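Local coordinates for protein C-domain type II peptide synthetase (Streptomyces globisporus, PDB 4ZNM) that is a stand-alone (type II) condensation domain of peptide synthetases, with the fold of the chloramphenicol acetyltransferase-like family, at residues D69-V72 against L77-S80; L151-H156 against W163-I168. All coordinates share one frame; numbering follows the deposited sequence.

How the contacts relate
Followed from the N terminus, the chain illustrates how an alpha/beta unit is assembled from short-range closures in series. Contact 1 comes first: helix 60-73 ends and, three residues on, the chain brings Leu77 and Arg78 back against its last turn, ahead of the hairpin beginning with strand 79-84. Only later does contact 2 close, where strand 148-156 leaves the mixed sheet and a five-residue connection leads into helix 162-180 lying across it. Neither loop nests in or crosses the other. They nevertheless meet in space, their centres about 12 Å apart: Leu77 CD2 of contact 1 packs on Ile168 CD1 of contact 2 at 4.1 Å, joining the turn before the hairpin to the helix on the sheet.

Contact 1. Residues D69-V72 against L77-S80; sequences DVVV and LRTS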
# COMPACT_ATOMS: atom_id res chain seq x y z
N ASP A 69 -0.06 7.71 -23.60
CA ASP A 69 0.29 6.36 -24.09
C ASP A 69 0.07 5.31 -23.00
O ASP A 69 -0.41 4.21 -23.27
CB ASP A 69 1.76 6.28 -24.53
CG ASP A 69 2.07 7.07 -25.79
OD1 ASP A 69 1.11 7.42 -26.51
OD2 ASP A 69 3.28 7.31 -26.08
N VAL A 70 0.43 5.67 -21.77
CA VAL A 70 0.43 4.71 -20.68
C VAL A 70 -0.99 4.46 -20.18
O VAL A 70 -1.27 3.40 -19.62
CB VAL A 70 1.37 5.15 -19.52
CG1 VAL A 70 0.74 6.22 -18.62
CG2 VAL A 70 1.76 3.94 -18.67
N VAL A 71 -1.88 5.42 -20.42
CA VAL A 71 -3.29 5.23 -20.11
C VAL A 71 -3.95 4.37 -21.19
O VAL A 71 -4.78 3.52 -20.88
CB VAL A 71 -4.01 6.58 -19.96
CG1 VAL A 71 -5.52 6.37 -19.89
CG2 VAL A 71 -3.50 7.29 -18.67
N VAL A 72 -3.57 4.57 -22.45
CA VAL A 72 -4.10 3.74 -23.51
C VAL A 72 -3.64 2.30 -23.26
O VAL A 72 -4.39 1.37 -23.47
CB VAL A 72 -3.67 4.20 -24.87
CG1 VAL A 72 -3.99 3.14 -25.92
CG2 VAL A 72 -4.33 5.55 -25.23
N LEU A 77 -6.51 1.80 -16.03
CA LEU A 77 -6.36 3.25 -15.86
C LEU A 77 -7.45 4.04 -16.58
O LEU A 77 -7.43 5.27 -16.56
CB LEU A 77 -5.00 3.74 -16.38
CG LEU A 77 -3.76 3.23 -15.62
CD1 LEU A 77 -2.49 3.82 -16.19
CD2 LEU A 77 -3.87 3.55 -14.17
N ARG A 78 -8.35 3.31 -17.22
CA ARG A 78 -9.47 3.84 -17.98
C ARG A 78 -10.75 3.15 -17.54
O ARG A 78 -11.76 3.24 -18.23
CB ARG A 78 -9.29 3.59 -19.49
CG ARG A 78 -8.12 4.15 -20.07
CD ARG A 78 -8.11 3.89 -21.54
NE ARG A 78 -7.37 2.71 -21.98
CZ ARG A 78 -7.91 1.72 -22.69
NH1 ARG A 78 -9.21 1.70 -22.95
NH2 ARG A 78 -7.15 0.72 -23.12
N THR A 79 -10.71 2.43 -16.42
CA THR A 79 -11.90 1.73 -15.91
C THR A 79 -12.55 2.50 -14.77
O THR A 79 -12.15 2.39 -13.62
CB THR A 79 -11.57 0.29 -15.47
OG1 THR A 79 -10.95 -0.40 -16.57
CG2 THR A 79 -12.82 -0.47 -15.12
N SER A 80 -13.55 3.30 -15.11
CA SER A 80 -14.31 4.01 -14.10
C SER A 80 -15.22 3.04 -13.34
O SER A 80 -15.54 1.95 -13.82
CB SER A 80 -15.15 5.10 -14.75
OG SER A 80 -16.15 4.51 -15.57
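Val71 overlaps the aliphatic stem of Arg78, its CG1 methyl set against Arg78 CG at 3.4 Å, with the two side chains running at a slant to one another. With CG1 anti to the backbone N (chi1 170°), the methyl lies beside the residue's own carbonyl, the one the arginine binds. The arginine chain bends about its CG-CD bond (chi3 -95°) and brings one edge of its guanidinium to the final turn of helix 60-73. Two bonds follow. Arg78 NE donates to Val71 O at 2.9 Å, with the oxygen almost exactly in the guanidinium plane. Arg78 NH2 reaches Val72 O, also at 2.9 Å, but this oxygen lies 22° off that plane, so the group is slightly twisted across its pair of acceptors. Both donors come in tilted from the carbonyl planes. A positive group at the carbonyl end of a helix should also interact favourably with the helix dipole. The pattern illustrates what the RHExLRTxF-like sequence of condensation domains can build: the arginine that follows the helix folds back to bind its end, as the chain turns into the strand 79-84 hairpin. The remaining guanidinium nitrogen, Arg78 NH1, is held by Leu93 O, whose residue also pairs with the Arg78 backbone; three carbonyls thus fix the rotation of the group. On the apolar side Leu77 brings CD1 to the helix turn, 3.7 Å from Val70 O, while Val71 CG2 touches the same methyl more loosely, at 4.4 Å. Leu77 continues inward to Leu137 of strand 137-143, and the outer valines, Val71 and Val72, rest on Ala95.

Contact 2. Residues L151-H156 against W163-I168; sequences LVLIAH and WAMHVI
Strand 151-156 and helix 163-168 run at 131° to one another, N to C, with axes approaching to 10.3 Å and Leu153 and Met165 facing each other. Met165, present as selenomethionine, carries most of the contact. Its chain is folded twice, at chi2 (-67°) and again at chi3, which presses the end of the side chain flat along the strand. The CE methyl meets Leu153 CB at 3.5 Å, a tight fit, while SE lies over Ala155 CB at 3.9 Å; one side chain thereby spans two inward-facing positions of the strand. Leu153 runs alongside Met165 in the opposite sense and carries its CD1 methyl on to Ile168 CG2, 3.9 Å away, one helical turn further. No hydrogen bond crosses, and all four side chains are buried. Val152 and Ile154 point to the other face of the sheet, where helix 110-125 covers them. The HHxxxD sequence that marks condensation domains runs from His156, the last residue of the strand, to Asp161, just before the helix, and Asp161 OD1 accepts a hydrogen bond from Ala164 N. This is a beta-loop-alpha unit, with the helix packed on a face of the mixed sheet, as in the chloramphenicol acetyltransferase-like fold.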
# COMPACT_ATOMS: atom_id res chain seq x y z
N LEU A 151 8.97 13.99 -10.39
CA LEU A 151 7.74 13.62 -11.05
C LEU A 151 6.81 12.96 -10.04
O LEU A 151 7.20 11.95 -9.44
CB LEU A 151 8.01 12.66 -12.20
CG LEU A 151 6.73 12.18 -12.90
CD1 LEU A 151 5.89 13.33 -13.49
CD2 LEU A 151 7.06 11.14 -13.94
N VAL A 152 5.62 13.53 -9.84
CA VAL A 152 4.62 12.94 -8.94
C VAL A 152 3.47 12.34 -9.73
O VAL A 152 2.84 13.01 -10.53
CB VAL A 152 4.05 13.95 -7.94
CG1 VAL A 152 3.04 13.28 -6.99
CG2 VAL A 152 5.17 14.63 -7.16
N LEU A 153 3.22 11.07 -9.49
CA LEU A 153 2.04 10.43 -10.03
C LEU A 153 1.00 10.14 -8.95
O LEU A 153 1.31 9.77 -7.80
CB LEU A 153 2.43 9.14 -10.73
CG LEU A 153 3.52 9.27 -11.80
CD1 LEU A 153 3.73 7.88 -12.44
CD2 LEU A 153 3.15 10.33 -12.84
N ILE A 154 -0.25 10.29 -9.34
CA ILE A 154 -1.36 9.94 -8.47
C ILE A 154 -2.38 9.16 -9.25
O ILE A 154 -2.71 9.49 -10.39
CB ILE A 154 -1.97 11.18 -7.85
CG1 ILE A 154 -3.12 10.78 -6.93
CG2 ILE A 154 -2.40 12.14 -8.92
CD1 ILE A 154 -3.65 11.94 -6.13
N ALA A 155 -2.87 8.10 -8.63
CA ALA A 155 -3.80 7.20 -9.27
C ALA A 155 -4.82 6.73 -8.26
O ALA A 155 -4.51 6.58 -7.07
CB ALA A 155 -3.06 6.00 -9.84
N HIS A 156 -6.03 6.47 -8.72
CA HIS A 156 -7.04 5.97 -7.83
C HIS A 156 -6.66 4.57 -7.39
O HIS A 156 -6.21 3.73 -8.18
CB HIS A 156 -8.42 5.99 -8.47
CG HIS A 156 -9.50 6.05 -7.44
ND1 HIS A 156 -10.01 4.92 -6.84
CD2 HIS A 156 -10.11 7.10 -6.85
CE1 HIS A 156 -10.91 5.28 -5.93
NE2 HIS A 156 -10.98 6.60 -5.92
N TRP A 163 2.76 -1.95 -6.54
CA TRP A 163 3.46 -2.65 -7.63
C TRP A 163 3.05 -2.04 -8.97
O TRP A 163 3.90 -1.79 -9.85
CB TRP A 163 3.17 -4.16 -7.57
CG TRP A 163 3.78 -4.99 -8.67
CD1 TRP A 163 3.43 -4.99 -9.97
CD2 TRP A 163 4.82 -5.97 -8.53
NE1 TRP A 163 4.19 -5.89 -10.66
CE2 TRP A 163 5.05 -6.51 -9.80
CE3 TRP A 163 5.58 -6.43 -7.46
CZ2 TRP A 163 6.01 -7.49 -10.04
CZ3 TRP A 163 6.54 -7.40 -7.69
CH2 TRP A 163 6.74 -7.92 -8.97
N ALA A 164 1.77 -1.74 -9.10
CA ALA A 164 1.27 -1.11 -10.33
C ALA A 164 1.90 0.25 -10.57
O ALA A 164 2.13 0.62 -11.72
CB ALA A 164 -0.27 -0.96 -10.28
N MSE A 165 2.16 1.01 -9.51
CA MSE A 165 2.75 2.35 -9.64
C MSE A 165 4.21 2.22 -10.16
O MSE A 165 4.67 3.00 -10.97
CB MSE A 165 2.74 3.10 -8.31
CG MSE A 165 1.37 3.56 -7.83
SE MSE A 165 0.60 4.93 -8.96
CE MSE A 165 2.06 6.18 -8.99
N HIS A 166 4.91 1.21 -9.69
CA HIS A 166 6.26 0.93 -10.20
C HIS A 166 6.17 0.63 -11.72
O HIS A 166 6.93 1.21 -12.51
CB HIS A 166 6.89 -0.19 -9.43
CG HIS A 166 8.14 -0.72 -10.04
ND1 HIS A 166 9.39 -0.41 -9.55
CD2 HIS A 166 8.35 -1.52 -11.12
CE1 HIS A 166 10.31 -1.01 -10.28
NE2 HIS A 166 9.71 -1.69 -11.25
N VAL A 167 5.21 -0.20 -12.13
CA VAL A 167 5.00 -0.53 -13.55
C VAL A 167 4.65 0.72 -14.38
O VAL A 167 5.17 0.92 -15.49
CB VAL A 167 3.92 -1.62 -13.72
CG1 VAL A 167 3.54 -1.81 -15.21
CG2 VAL A 167 4.42 -2.98 -13.14
N ILE A 168 3.80 1.60 -13.84
CA ILE A 168 3.35 2.78 -14.57
C ILE A 168 4.54 3.71 -14.87
O ILE A 168 4.65 4.30 -15.96
CB ILE A 168 2.28 3.52 -13.78
CG1 ILE A 168 0.99 2.68 -13.74
CG2 ILE A 168 2.00 4.92 -14.39
CD1 ILE A 168 -0.03 3.19 -12.72